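Side-chain contacts in extracellular solute-binding protein, family 5 (Chelativorans sp., PDB 6WM6), which binds EDTA and other aminopolycarboxylates in the periplasm and probably delivers them to an ABC transporter: residues M309-N312 / P317-D320; I331-L336 / A523-Y528; S353-P358 / E516-Y521; F466-A471 / G496-A501. All blocks are in the same frame, centred on the assembly; numbering follows the deposited sequence.

How the contacts relate
The contacts form a chain of neighbours, 1-2-3-4, probably within one lobe of the periplasmic binding protein. Contacts 1 and 2 have centres about 15 Å apart and share a mixed sheet, in which strands 305-311 and 524-537 are antiparallel neighbours. Contacts 2 and 3 touch, with centres about 13 Å apart. Helix 504-521 of contact 3 is followed in the chain by strand 524-537. Contact 4 touches contact 3 through Pro467, with centres about 14 Å apart. The centres of contacts 1 and 4 are about 26 Å apart. Contact 1 closes first along the chain. The segments of contact 2 then enclose those of contact 3, which enclose those of contact 4. Late helices and strands are thus folded back onto earlier parts.

Contact 1: M309-N312 / P317-D320; sequences MGLN and PMSD
Met318 packs against Leu311 and the backbone of Asn312 in a strand-loop-helix connection of the alpha/beta lobe. Strand 305-311 ends at Leu311, and a short loop with a 3-10 turn leads into helix 321-330. Pro317 opens the turn and packs on Leu323 and Leu407. Met318 carries the contact. Its CB lies 3.3 Å from Asn312 O, against the end of the strand. The side chain starts toward the strand, with CG anti to the carbonyl carbon (chi1 -64°). The bend at chi2 (-61°) then leads its end away and leaves SD beside Leu311 CD2, at 4.1 Å. The two side chains cross obliquely. Leu323, Leu407 and Leu456 also pack on Met318, between sheet and helix. The backbone carbonyls come close as well. Asn312 O approaches Met318 C to 3.1 Å, at nearly a right angle to the Met318 carbonyl bond. This is consistent with a dipolar carbonyl approach; it is not a hydrogen bond. Ser319 follows at the exposed side. Its N is 3.3 Å from Asn312 O, but the angle is too poor for a bond, and its OG is bonded to Gly316 O. The Asn312 amide is held elsewhere: ND2 bonds to Ser451 O and Phe454 O, and OD1 accepts from Lys314 N. Asp320 closes the turn as N-cap of helix 321-330. Its N makes a weak 3.3 Å bond to Pro317 O, while OD1 accepts from Ala322 N.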
loop_
_atom_site.group_PDB
_atom_site.type_symbol
_atom_site.label_atom_id
_atom_site.label_comp_id
_atom_site.label_asym_id
_atom_site.label_seq_id
_atom_site.Cartn_x
_atom_site.Cartn_y
_atom_site.Cartn_z
ATOM N N MET A 309 -0.354 -0.135 16.352
ATOM C CA MET A 309 -0.087 -1.212 17.289
ATOM C C MET A 309 -1.333 -2.085 17.351
ATOM O O MET A 309 -2.420 -1.610 17.713
ATOM C CB MET A 309 0.238 -0.706 18.681
ATOM C CG MET A 309 0.720 -1.850 19.573
ATOM S SD MET A 309 1.035 -1.364 21.275
ATOM C CE MET A 309 -0.621 -0.980 21.840
ATOM N N GLY A 310 -1.184 -3.357 17.014
ATOM C CA GLY A 310 -2.264 -4.305 17.143
ATOM C C GLY A 310 -2.169 -5.043 18.469
ATOM O O GLY A 310 -1.086 -5.224 19.026
ATOM N N LEU A 311 -3.318 -5.455 18.978
ATOM C CA LEU A 311 -3.433 -6.092 20.281
ATOM C C LEU A 311 -4.134 -7.432 20.077
ATOM O O LEU A 311 -5.137 -7.513 19.373
ATOM C CB LEU A 311 -4.207 -5.211 21.270
ATOM C CG LEU A 311 -3.625 -3.817 21.489
ATOM C CD1 LEU A 311 -4.201 -2.819 20.491
ATOM C CD2 LEU A 311 -3.886 -3.332 22.919
ATOM N N ASN A 312 -3.581 -8.480 20.684
ATOM C CA ASN A 312 -4.079 -9.834 20.436
ATOM C C ASN A 312 -5.354 -10.071 21.245
ATOM O O ASN A 312 -5.322 -10.503 22.392
ATOM C CB ASN A 312 -3.003 -10.828 20.815
ATOM C CG ASN A 312 -3.376 -12.235 20.461
ATOM O OD1 ASN A 312 -4.512 -12.498 20.079
ATOM N ND2 ASN A 312 -2.414 -13.133 20.556
ATOM N N PRO A 317 -2.982 -12.202 27.505
ATOM C CA PRO A 317 -3.499 -11.123 28.368
ATOM C C PRO A 317 -4.387 -10.125 27.637
ATOM O O PRO A 317 -5.347 -9.605 28.227
ATOM C CB PRO A 317 -2.229 -10.444 28.901
ATOM C CG PRO A 317 -1.162 -11.490 28.786
ATOM C CD PRO A 317 -1.520 -12.369 27.624
ATOM N N MET A 318 -4.080 -9.818 26.381
ATOM C CA MET A 318 -4.869 -8.844 25.623
ATOM C C MET A 318 -6.217 -9.366 25.164
ATOM O O MET A 318 -6.968 -8.614 24.535
ATOM C CB MET A 318 -4.055 -8.322 24.453
ATOM C CG MET A 318 -2.816 -7.558 24.883
ATOM S SD MET A 318 -3.260 -6.087 25.878
ATOM C CE MET A 318 -1.725 -5.932 26.758
ATOM N N SER A 319 -6.551 -10.620 25.473
ATOM C CA SER A 319 -7.931 -11.053 25.224
ATOM C C SER A 319 -8.938 -10.367 26.143
ATOM O O SER A 319 -10.137 -10.421 25.864
ATOM C CB SER A 319 -8.039 -12.576 25.317
ATOM O OG SER A 319 -7.773 -13.015 26.623
ATOM N N ASP A 320 -8.496 -9.701 27.206
ATOM C CA ASP A 320 -9.377 -8.931 28.073
ATOM C C ASP A 320 -9.435 -7.490 27.574
ATOM O O ASP A 320 -8.420 -6.774 27.574
ATOM C CB ASP A 320 -8.883 -8.983 29.514
ATOM C CG ASP A 320 -9.813 -8.255 30.485
ATOM O OD1 ASP A 320 -10.823 -7.639 30.071
ATOM O OD2 ASP A 320 -9.541 -8.301 31.712
#

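Contact 2: I331-L336 / A523-Y528; sequences IDAGDL and ALFPIY
Ile331 and Phe525 meet where the capped start of helix 333-340 packs on strand 524-537, a helix-on-sheet contact of the alpha/beta lobe. CG2 of Ile331 is the branch that touches. It stands anti to the backbone N, which sends it to the far corner of the ring, 3.8 Å from Phe525 CZ. The two side chains lie alongside, running opposite ways. Phe525 has its CG anti to the backbone N (chi1 178°), and this extends the ring away from the strand toward the helix start. Ala333 CB approaches the same corner, 4.5 Å from Phe525 CZ. One helical turn on, Leu336 lies roughly perpendicular to Ile527. With chi1 at -153°, Leu336 CG is roughly opposite its own N, and its CD2 comes 4.1 Å from Ile527 CG2. All five side chains are buried. Met421 of helix 416-429 packs on both Leu336 and Ile527, and Arg367 packs on Ala333 and Phe525. The helix start is fixed by Asp332, its N-cap. The cap bond is straight, but the donor comes from well above the carboxylate plane: Asp335 N to Asp332 OD1, 3.0 Å, with 165° at the hydrogen.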
loop_
_atom_site.group_PDB
_atom_site.type_symbol
_atom_site.label_atom_id
_atom_site.label_comp_id
_atom_site.label_asym_id
_atom_site.label_seq_id
_atom_site.Cartn_x
_atom_site.Cartn_y
_atom_site.Cartn_z
ATOM N N ILE A 331 -0.848 4.934 26.794
ATOM C CA ILE A 331 0.067 5.372 25.741
ATOM C C ILE A 331 -0.116 6.861 25.509
ATOM O O ILE A 331 -1.240 7.365 25.395
ATOM C CB ILE A 331 -0.165 4.536 24.472
ATOM C CG1 ILE A 331 0.342 3.128 24.696
ATOM C CG2 ILE A 331 0.490 5.187 23.266
ATOM C CD1 ILE A 331 -0.020 2.149 23.588
ATOM N N ASP A 332 1.006 7.586 25.427
ATOM C CA ASP A 332 1.002 9.034 25.187
ATOM C C ASP A 332 1.347 9.255 23.724
ATOM O O ASP A 332 2.523 9.266 23.351
ATOM C CB ASP A 332 2.026 9.702 26.104
ATOM C CG ASP A 332 1.990 11.222 26.039
ATOM O OD1 ASP A 332 1.542 11.784 25.020
ATOM O OD2 ASP A 332 2.437 11.849 27.023
ATOM N N ALA A 333 0.320 9.419 22.884
ATOM C CA ALA A 333 0.549 9.544 21.447
ATOM C C ALA A 333 1.233 10.855 21.099
ATOM O O ALA A 333 2.016 10.898 20.142
ATOM C CB ALA A 333 -0.771 9.411 20.680
ATOM N N GLY A 334 0.965 11.914 21.856
ATOM C CA GLY A 334 1.676 13.169 21.630
ATOM C C GLY A 334 3.165 13.006 21.819
ATOM O O GLY A 334 3.964 13.464 21.004
ATOM N N ASP A 335 3.560 12.326 22.895
ATOM C CA ASP A 335 4.980 12.086 23.130
ATOM C C ASP A 335 5.555 11.138 22.092
ATOM O O ASP A 335 6.685 11.312 21.626
ATOM C CB ASP A 335 5.175 11.502 24.532
ATOM C CG ASP A 335 6.643 11.327 24.885
ATOM O OD1 ASP A 335 7.327 12.363 25.063
ATOM O OD2 ASP A 335 7.126 10.170 24.959
ATOM N N LEU A 336 4.797 10.116 21.709
ATOM C CA LEU A 336 5.262 9.181 20.701
ATOM C C LEU A 336 5.644 9.923 19.426
ATOM O O LEU A 336 6.712 9.698 18.840
ATOM C CB LEU A 336 4.136 8.186 20.428
ATOM C CG LEU A 336 4.430 6.793 19.932
ATOM C CD1 LEU A 336 5.435 6.071 20.786
ATOM C CD2 LEU A 336 3.111 6.030 19.932
ATOM N N ALA A 523 -8.634 -3.306 19.617
ATOM C CA ALA A 523 -7.656 -4.271 19.133
ATOM C C ALA A 523 -6.678 -3.687 18.116
ATOM O O ALA A 523 -5.729 -4.376 17.705
ATOM C CB ALA A 523 -8.351 -5.510 18.544
ATOM N N LEU A 524 -6.868 -2.441 17.716
ATOM C CA LEU A 524 -6.003 -1.813 16.707
ATOM C C LEU A 524 -5.890 -0.327 17.030
ATOM O O LEU A 524 -6.897 0.401 17.048
ATOM C CB LEU A 524 -6.549 -2.053 15.300
ATOM C CG LEU A 524 -5.672 -1.583 14.148
ATOM C CD1 LEU A 524 -4.353 -2.301 14.143
ATOM C CD2 LEU A 524 -6.421 -1.830 12.830
ATOM N N PHE A 525 -4.667 0.109 17.312
ATOM C CA PHE A 525 -4.368 1.488 17.714
ATOM C C PHE A 525 -3.596 2.182 16.608
ATOM O O PHE A 525 -2.439 1.829 16.359
ATOM C CB PHE A 525 -3.527 1.424 18.995
ATOM C CG PHE A 525 -3.085 2.763 19.544
ATOM C CD1 PHE A 525 -3.946 3.565 20.275
ATOM C CD2 PHE A 525 -1.774 3.184 19.397
ATOM C CE1 PHE A 525 -3.518 4.757 20.826
ATOM C CE2 PHE A 525 -1.355 4.402 19.916
ATOM C CZ PHE A 525 -2.225 5.186 20.644
ATOM N N PRO A 526 -4.213 3.122 15.905
ATOM C CA PRO A 526 -3.498 3.841 14.845
ATOM C C PRO A 526 -2.559 4.865 15.446
ATOM O O PRO A 526 -2.849 5.454 16.494
ATOM C CB PRO A 526 -4.633 4.522 14.063
ATOM C CG PRO A 526 -5.698 4.816 15.132
ATOM C CD PRO A 526 -5.564 3.681 16.151
ATOM N N ILE A 527 -1.438 5.098 14.757
ATOM C CA ILE A 527 -0.379 5.987 15.251
ATOM C C ILE A 527 -0.236 7.187 14.309
ATOM O O ILE A 527 -0.782 8.260 14.571
ATOM C CB ILE A 527 0.910 5.197 15.510
ATOM C CG1 ILE A 527 0.658 4.089 16.554
ATOM C CG2 ILE A 527 2.015 6.119 15.998
ATOM C CD1 ILE A 527 1.786 3.080 16.710
ATOM N N TYR A 528 0.485 7.038 13.208
ATOM C CA TYR A 528 0.620 8.113 12.220
ATOM C C TYR A 528 1.192 7.510 10.946
ATOM O O TYR A 528 1.737 6.400 10.932
ATOM C CB TYR A 528 1.457 9.283 12.736
ATOM C CG TYR A 528 2.886 8.994 13.101
ATOM C CD1 TYR A 528 3.823 8.670 12.127
ATOM C CD2 TYR A 528 3.337 9.064 14.432
ATOM C CE1 TYR A 528 5.157 8.414 12.434
ATOM C CE2 TYR A 528 4.657 8.796 14.739
ATOM C CZ TYR A 528 5.549 8.475 13.753
ATOM O OH TYR A 528 6.888 8.211 14.021
#

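Contact 3: S353-P358 / E516-Y521; sequences SVMFLP and ELAMDY
Val354 points its side chain at helix 504-521 and straddles the sulfur of Met519. Its CB is directed toward the helix and splits into two methyls. CG1 stands anti to the carbonyl carbon (chi1 -66°) and comes within 3.6 Å of Met519 SD. The same methyl also touches Leu524 and Pro526 of strand 524-537. CG2 takes the crowded position between the backbone N and the carbonyl carbon. From there it meets two helix residues, Met519 SD at 3.8 Å and Ala518 CB at 4.0 Å. In Met519, chi1 (-66°) and a bend at chi2 (-50°) place the sulfur there; the bend at chi3 only sets where CE goes. Met355 adds a second touch through its terminal CE, 4.0 Å from Ala518 CB. The loop that presents these residues is stiffened by Ser353. Its OG accepts from Met355 N at 3.0 Å and from Phe356 N at 3.0 Å. Asp515 of helix 504-521 bonds Ser353 OG and Val354 N, which adds polar links beside the apolar ones. An ST turn combined with an ST motif, tied down by Asp515, thus seats this loop on the helix of the family 5 solute-binding fold.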
loop_
_atom_site.group_PDB
_atom_site.type_symbol
_atom_site.label_atom_id
_atom_site.label_comp_id
_atom_site.label_asym_id
_atom_site.label_seq_id
_atom_site.Cartn_x
_atom_site.Cartn_y
_atom_site.Cartn_z
ATOM N N SER A 353 -7.954 7.191 13.379
ATOM C CA SER A 353 -8.930 6.293 12.778
ATOM C C SER A 353 -8.189 5.052 12.301
ATOM O O SER A 353 -7.004 5.108 11.998
ATOM C CB SER A 353 -9.533 7.004 11.559
ATOM O OG SER A 353 -10.291 6.135 10.729
ATOM N N VAL A 354 -8.906 3.929 12.224
ATOM C CA VAL A 354 -8.356 2.704 11.631
ATOM C C VAL A 354 -8.945 2.429 10.262
ATOM O O VAL A 354 -8.660 1.379 9.671
ATOM C CB VAL A 354 -8.452 1.480 12.560
ATOM C CG1 VAL A 354 -7.568 1.671 13.776
ATOM C CG2 VAL A 354 -9.880 1.184 12.962
ATOM N N MET A 355 -9.724 3.352 9.719
ATOM C CA MET A 355 -10.323 3.161 8.408
ATOM C C MET A 355 -10.099 4.292 7.426
ATOM O O MET A 355 -10.290 4.077 6.215
ATOM C CB MET A 355 -11.811 2.881 8.528
ATOM C CG MET A 355 -12.015 1.527 9.222
ATOM S SD MET A 355 -13.707 1.027 9.267
ATOM C CE MET A 355 -13.550 -0.383 10.354
ATOM N N PHE A 356 -9.684 5.463 7.889
ATOM C CA PHE A 356 -9.495 6.635 7.047
ATOM C C PHE A 356 -8.183 7.313 7.412
ATOM O O PHE A 356 -7.878 7.504 8.591
ATOM C CB PHE A 356 -10.605 7.671 7.308
ATOM C CG PHE A 356 -12.004 7.129 7.161
ATOM C CD1 PHE A 356 -12.571 6.949 5.902
ATOM C CD2 PHE A 356 -12.761 6.838 8.272
ATOM C CE1 PHE A 356 -13.876 6.488 5.778
ATOM C CE2 PHE A 356 -14.064 6.367 8.148
ATOM C CZ PHE A 356 -14.614 6.199 6.900
ATOM N N LEU A 357 -7.429 7.717 6.390
ATOM C CA LEU A 357 -6.298 8.614 6.603
ATOM C C LEU A 357 -6.826 9.997 6.970
ATOM O O LEU A 357 -7.983 10.334 6.671
ATOM C CB LEU A 357 -5.463 8.712 5.335
ATOM C CG LEU A 357 -4.801 7.418 4.846
ATOM C CD1 LEU A 357 -4.211 7.666 3.440
ATOM C CD2 LEU A 357 -3.732 6.930 5.781
ATOM N N PRO A 358 -5.980 10.847 7.563
ATOM C CA PRO A 358 -6.457 12.174 7.996
ATOM C C PRO A 358 -7.024 13.026 6.881
ATOM O O PRO A 358 -7.835 13.929 7.178
ATOM C CB PRO A 358 -5.199 12.807 8.616
ATOM C CG PRO A 358 -4.466 11.615 9.183
ATOM C CD PRO A 358 -4.651 10.525 8.131
ATOM N N GLU A 516 -16.127 3.521 14.372
ATOM C CA GLU A 516 -16.470 3.710 15.783
ATOM C C GLU A 516 -16.464 2.376 16.515
ATOM O O GLU A 516 -15.868 2.247 17.590
ATOM C CB GLU A 516 -17.852 4.377 15.904
ATOM C CG GLU A 516 -17.986 5.746 15.224
ATOM C CD GLU A 516 -17.448 6.920 16.001
ATOM O OE1 GLU A 516 -17.087 6.765 17.177
ATOM O OE2 GLU A 516 -17.411 8.047 15.424
ATOM N N LEU A 517 -17.133 1.368 15.959
ATOM C CA LEU A 517 -17.204 0.058 16.616
ATOM C C LEU A 517 -15.829 -0.589 16.694
ATOM O O LEU A 517 -15.501 -1.247 17.682
ATOM C CB LEU A 517 -18.184 -0.837 15.871
ATOM C CG LEU A 517 -19.650 -0.407 15.910
ATOM C CD1 LEU A 517 -20.490 -1.271 14.981
ATOM C CD2 LEU A 517 -20.210 -0.450 17.330
ATOM N N ALA A 518 -15.020 -0.459 15.657
ATOM C CA ALA A 518 -13.686 -1.041 15.687
ATOM C C ALA A 518 -12.843 -0.393 16.777
ATOM O O ALA A 518 -12.090 -1.070 17.476
ATOM C CB ALA A 518 -13.034 -0.885 14.322
ATOM N N MET A 519 -12.953 0.924 16.949
ATOM C CA MET A 519 -12.222 1.578 18.015
ATOM C C MET A 519 -12.765 1.212 19.388
ATOM O O MET A 519 -11.972 1.097 20.333
ATOM C CB MET A 519 -12.224 3.076 17.781
ATOM C CG MET A 519 -11.445 3.465 16.525
ATOM S SD MET A 519 -9.772 2.747 16.419
ATOM C CE MET A 519 -9.169 3.525 17.865
ATOM N N ASP A 520 -14.072 0.983 19.518
ATOM C CA ASP A 520 -14.617 0.508 20.777
ATOM C C ASP A 520 -13.940 -0.792 21.213
ATOM O O ASP A 520 -13.750 -1.040 22.413
ATOM C CB ASP A 520 -16.128 0.241 20.647
ATOM C CG ASP A 520 -16.966 1.496 20.542
ATOM O OD1 ASP A 520 -16.496 2.607 20.872
ATOM O OD2 ASP A 520 -18.143 1.338 20.123
ATOM N N TYR A 521 -13.593 -1.668 20.249
ATOM C CA TYR A 521 -13.062 -2.993 20.564
ATOM C C TYR A 521 -11.598 -2.942 20.988
ATOM O O TYR A 521 -11.119 -3.881 21.630
ATOM C CB TYR A 521 -13.242 -3.884 19.325
ATOM C CG TYR A 521 -12.961 -5.343 19.513
ATOM C CD1 TYR A 521 -13.778 -6.128 20.320
ATOM C CD2 TYR A 521 -11.889 -5.955 18.875
ATOM C CE1 TYR A 521 -13.513 -7.500 20.499
ATOM C CE2 TYR A 521 -11.631 -7.300 19.038
ATOM C CZ TYR A 521 -12.434 -8.058 19.834
ATOM O OH TYR A 521 -12.153 -9.409 20.000
#

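Contact 4: F466-A471 / G496-A501. With EDO (1,2-ethanediol), chain J.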
loop_
_atom_site.group_PDB
_atom_site.type_symbol
_atom_site.label_atom_id
_atom_site.label_comp_id
_atom_site.label_asym_id
_atom_site.label_seq_id
_atom_site.Cartn_x
_atom_site.Cartn_y
_atom_site.Cartn_z
ATOM N N PHE A 466 -10.238 3.352 -1.826
ATOM C CA PHE A 466 -11.580 3.078 -1.311
ATOM C C PHE A 466 -11.471 2.480 0.082
ATOM O O PHE A 466 -11.225 1.267 0.225
ATOM C CB PHE A 466 -12.325 2.118 -2.246
ATOM C CG PHE A 466 -12.471 2.643 -3.639
ATOM C CD1 PHE A 466 -13.378 3.641 -3.912
ATOM C CD2 PHE A 466 -11.696 2.136 -4.659
ATOM C CE1 PHE A 466 -13.509 4.137 -5.214
ATOM C CE2 PHE A 466 -11.830 2.624 -5.958
ATOM C CZ PHE A 466 -12.724 3.622 -6.211
ATOM N N PRO A 467 -11.669 3.266 1.134
ATOM C CA PRO A 467 -11.583 2.712 2.495
ATOM C C PRO A 467 -12.431 1.488 2.726
ATOM O O PRO A 467 -12.006 0.575 3.457
ATOM C CB PRO A 467 -12.024 3.897 3.366
ATOM C CG PRO A 467 -11.513 5.082 2.617
ATOM C CD PRO A 467 -11.754 4.742 1.144
ATOM N N ALA A 468 -13.618 1.403 2.113
ATOM C CA ALA A 468 -14.488 0.263 2.376
ATOM C C ALA A 468 -13.926 -1.017 1.785
ATOM O O ALA A 468 -14.183 -2.101 2.320
ATOM C CB ALA A 468 -15.882 0.513 1.810
ATOM N N VAL A 469 -13.182 -0.915 0.677
ATOM C CA VAL A 469 -12.553 -2.091 0.079
ATOM C C VAL A 469 -11.425 -2.583 0.970
ATOM O O VAL A 469 -11.327 -3.775 1.286
ATOM C CB VAL A 469 -12.086 -1.795 -1.353
ATOM C CG1 VAL A 469 -11.320 -3.015 -1.918
ATOM C CG2 VAL A 469 -13.287 -1.459 -2.235
ATOM N N LYS A 470 -10.586 -1.662 1.444
ATOM C CA LYS A 470 -9.510 -2.065 2.341
ATOM C C LYS A 470 -10.069 -2.670 3.613
ATOM O O LYS A 470 -9.565 -3.690 4.112
ATOM C CB LYS A 470 -8.619 -0.869 2.680
ATOM C CG LYS A 470 -7.507 -1.147 3.696
ATOM C CD LYS A 470 -6.521 -2.136 3.136
ATOM C CE LYS A 470 -5.332 -2.332 4.071
ATOM N NZ LYS A 470 -4.320 -3.157 3.407
ATOM N N ALA A 471 -11.121 -2.069 4.157
ATOM C CA ALA A 471 -11.676 -2.552 5.412
ATOM C C ALA A 471 -12.149 -3.985 5.301
ATOM O O ALA A 471 -12.026 -4.757 6.265
ATOM C CB ALA A 471 -12.816 -1.632 5.842
ATOM N N GLY A 496 -20.004 -3.945 4.189
ATOM C CA GLY A 496 -20.640 -4.362 2.952
ATOM C C GLY A 496 -21.550 -3.286 2.386
ATOM O O GLY A 496 -21.555 -3.030 1.172
ATOM N N LYS A 497 -22.312 -2.612 3.254
ATOM C CA LYS A 497 -23.138 -1.504 2.780
ATOM C C LYS A 497 -22.274 -0.369 2.249
ATOM O O LYS A 497 -22.588 0.239 1.222
ATOM C CB LYS A 497 -24.042 -1.000 3.905
ATOM C CG LYS A 497 -25.169 -1.968 4.227
ATOM C CD LYS A 497 -25.986 -1.519 5.423
ATOM C CE LYS A 497 -27.129 -2.488 5.691
ATOM N NZ LYS A 497 -27.925 -2.086 6.883
ATOM N N ALA A 498 -21.142 -0.102 2.899
ATOM C CA ALA A 498 -20.274 0.968 2.443
ATOM C C ALA A 498 -19.656 0.638 1.086
ATOM O O ALA A 498 -19.472 1.524 0.241
ATOM C CB ALA A 498 -19.171 1.210 3.479
ATOM N N ALA A 499 -19.336 -0.632 0.849
ATOM C CA ALA A 499 -18.745 -1.046 -0.418
ATOM C C ALA A 499 -19.745 -1.043 -1.556
ATOM O O ALA A 499 -19.336 -1.105 -2.721
ATOM C CB ALA A 499 -18.113 -2.429 -0.253
ATOM N N ALA A 500 -21.040 -0.960 -1.251
ATOM C CA ALA A 500 -22.105 -0.890 -2.239
ATOM C C ALA A 500 -22.554 0.529 -2.540
ATOM O O ALA A 500 -23.440 0.714 -3.390
ATOM C CB ALA A 500 -23.298 -1.714 -1.772
ATOM N N ALA A 501 -21.981 1.536 -1.879
ATOM C CA ALA A 501 -22.407 2.918 -2.035
ATOM C C ALA A 501 -22.058 3.443 -3.421
ATOM O O ALA A 501 -21.237 2.885 -4.145
ATOM C CB ALA A 501 -21.741 3.783 -0.957
HETATM C C1 EDO J . -21.880 2.056 -7.359
HETATM O O1 EDO J . -22.873 1.647 -6.401
HETATM C C2 EDO J . -22.539 2.525 -8.655
HETATM O O2 EDO J . -23.154 3.819 -8.473
#
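Ala468 meets Ala498 and Ala499 where helix 467-474 lies against helix 489-499. The apolar part is small and consists of methyl groups. Ala468 CB points at the partner helix and touches Ala498 CB at 3.8 Å. The methyls of Ala468 and Ala499 are slightly further apart, 4.2 Å from CB to CB. Ala468 CB also rests on backbone, 3.8 Å from Ala499 N. With side chains this short the helices come close, and the CA atoms of Ala468 and Ala499 are 5.3 Å apart. No hydrogen bond joins the two segments. Ser507 of helix 504-521 borders the junction from outside: it touches the side chain of Ala468, and its OG is bonded to Ala498 O.

The polar part lies within each segment and at a bound small molecule. Ala471 N bonds to Pro467 O at 2.9 Å, a regular helical bond. In the second segment Ala501 N bonds to Ala498 O at 3.3 Å. A molecule of 1,2-ethanediol, probably from the crystallisation liquor, gives a hydrogen bond from its O1 to Ala501 O at 3.0 Å.

The chemistry implies that shape, not polarity, joins these two helices. Alanine methyls let the backbones approach closely, and several main-chain groups find partners within their own segment or outside the pair, as Ala498 O does with Ala501 N and Ser507 OG.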